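Long-range contact in monomethylamine methyltransferase MtmB1 (Methanosarcina barkeri, PDB 1NTH), which catalyses transfer of the methyl group from monomethylamine to the corrinoid cofactor of its partner protein MtmC, a step of methanogenesis from methylamine: residues E50-T54 with I398-N402. Sequence-based numbering, arbitrary orientation.
Sequences EFIPT and ISEVN
Asn402 lays its carboxamide against the backbone of Phe51 and Ile52 and binds it with three hydrogen bonds. Asn402 OD1 accepts twice: Ile52 N approaches in the carbonyl plane, on a lone pair, at 3.0 Å, while Phe51 N sits above that plane at 2.9 Å with a more bent N-H. From the same amide, Asn402 ND2 donates almost straight (169°) to Ile52 O at 3.0 Å, so N-H and C=O of Ile52 are both taken and the amide is fixed in its rotation. Asn402 OD1 also lies at the edge of the Phe51 ring, 3.4 Å from Phe51 CB. Asn402 ND2 stands 3.8 Å from Glu50 OE2, and a water bridges the two; the same OE2 accepts from Thr54 OG1 on its syn lone pair. Beside this polar network, Ile398 CG2 meets Thr54 CG2 at 3.6 Å and Ile52 CB at 3.9 Å. Were the Asn402 side chain cut back to an alanine, the N-H groups of Phe51 and Ile52 and the Ile52 carbonyl would probably lose their partner, and the loop could shift on the helix. Phe51 and Ile52 also pack on helices 309-325 and 343-359, respectively. An asparagine amide pairing with both N-H and C=O of one residue, as a residue of an antiparallel strand does in a hydrogen-bonded pair, here pins the loop before helix 56-73 to helix 398-410, on the outside of the TIM barrel.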
loop_
_atom_site.group_PDB
_atom_site.type_symbol
_atom_site.label_atom_id
_atom_site.label_comp_id
_atom_site.label_asym_id
_atom_site.label_seq_id
_atom_site.Cartn_x
_atom_site.Cartn_y
_atom_site.Cartn_z
ATOM N N GLU A 50 6.337 47.950 20.466
ATOM C CA GLU A 50 6.092 46.596 20.960
ATOM C C GLU A 50 6.390 45.543 19.904
ATOM O O GLU A 50 6.118 45.751 18.724
ATOM C CB GLU A 50 4.634 46.425 21.395
ATOM C CG GLU A 50 4.239 47.143 22.665
ATOM C CD GLU A 50 2.921 46.624 23.214
ATOM O OE1 GLU A 50 1.913 46.647 22.473
ATOM O OE2 GLU A 50 2.891 46.185 24.383
ATOM N N PHE A 51 6.947 44.413 20.333
ATOM C CA PHE A 51 7.237 43.314 19.415
ATOM C C PHE A 51 5.977 42.466 19.278
ATOM O O PHE A 51 5.631 42.014 18.186
ATOM C CB PHE A 51 8.372 42.437 19.946
ATOM C CG PHE A 51 9.714 43.096 19.908
ATOM C CD1 PHE A 51 10.123 43.933 20.941
ATOM C CD2 PHE A 51 10.573 42.881 18.835
ATOM C CE1 PHE A 51 11.374 44.543 20.904
ATOM C CE2 PHE A 51 11.822 43.487 18.789
ATOM C CZ PHE A 51 12.225 44.319 19.827
ATOM N N ILE A 52 5.300 42.257 20.402
ATOM C CA ILE A 52 4.068 41.476 20.438
ATOM C C ILE A 52 2.997 42.395 21.013
ATOM O O ILE A 52 3.130 42.884 22.133
ATOM C CB ILE A 52 4.203 40.247 21.363
ATOM C CG1 ILE A 52 5.475 39.465 21.025
ATOM C CG2 ILE A 52 2.981 39.354 21.214
ATOM C CD1 ILE A 52 5.512 38.924 19.618
ATOM N N PRO A 53 1.911 42.630 20.262
ATOM C CA PRO A 53 0.829 43.510 20.722
ATOM C C PRO A 53 0.053 43.029 21.939
ATOM O O PRO A 53 -0.142 41.830 22.138
ATOM C CB PRO A 53 -0.064 43.627 19.493
ATOM C CG PRO A 53 0.092 42.279 18.852
ATOM C CD PRO A 53 1.587 42.050 18.946
ATOM N N THR A 54 -0.389 43.992 22.744
ATOM C CA THR A 54 -1.176 43.732 23.942
ATOM C C THR A 54 -2.423 44.616 23.876
ATOM O O THR A 54 -3.204 44.680 24.824
ATOM C CB THR A 54 -0.387 44.068 25.227
ATOM O OG1 THR A 54 -0.012 45.451 25.216
ATOM C CG2 THR A 54 0.868 43.215 25.319
ATOM N N ILE A 398 3.405 38.075 28.122
ATOM C CA ILE A 398 3.792 38.919 27.000
ATOM C C ILE A 398 4.539 40.190 27.408
ATOM O O ILE A 398 5.473 40.608 26.725
ATOM C CB ILE A 398 2.558 39.294 26.151
ATOM C CG1 ILE A 398 1.930 38.021 25.575
ATOM C CG2 ILE A 398 2.953 40.252 25.031
ATOM C CD1 ILE A 398 2.900 37.138 24.791
ATOM N N SER A 399 4.135 40.805 28.515
ATOM C CA SER A 399 4.808 42.020 28.967
ATOM C C SER A 399 6.282 41.715 29.221
ATOM O O SER A 399 7.159 42.509 28.880
ATOM C CB SER A 399 4.157 42.554 30.248
ATOM O OG SER A 399 4.298 41.633 31.315
ATOM N N GLU A 400 6.548 40.557 29.814
ATOM C CA GLU A 400 7.917 40.145 30.104
ATOM C C GLU A 400 8.684 39.830 28.823
ATOM O O GLU A 400 9.876 40.116 28.715
ATOM C CB GLU A 400 7.915 38.928 31.031
ATOM C CG GLU A 400 7.586 39.263 32.479
ATOM C CD GLU A 400 7.397 38.030 33.340
ATOM O OE1 GLU A 400 8.237 37.108 33.258
ATOM O OE2 GLU A 400 6.410 37.989 34.106
ATOM N N VAL A 401 7.994 39.241 27.852
ATOM C CA VAL A 401 8.621 38.902 26.582
ATOM C C VAL A 401 9.085 40.165 25.860
ATOM O O VAL A 401 10.206 40.220 25.352
ATOM C CB VAL A 401 7.647 38.122 25.669
ATOM C CG1 VAL A 401 8.263 37.931 24.289
ATOM C CG2 VAL A 401 7.327 36.769 26.295
ATOM N N ASN A 402 8.226 41.180 25.817
ATOM C CA ASN A 402 8.585 42.427 25.150
ATOM C C ASN A 402 9.819 43.067 25.780
ATOM O O ASN A 402 10.647 43.653 25.080
ATOM C CB ASN A 402 7.408 43.408 25.170
ATOM C CG ASN A 402 6.410 43.137 24.060
ATOM O OD1 ASN A 402 6.785 43.009 22.893
ATOM N ND2 ASN A 402 5.134 43.057 24.413
HETATM O O HOH W 1 4.182 44.847 26.763
#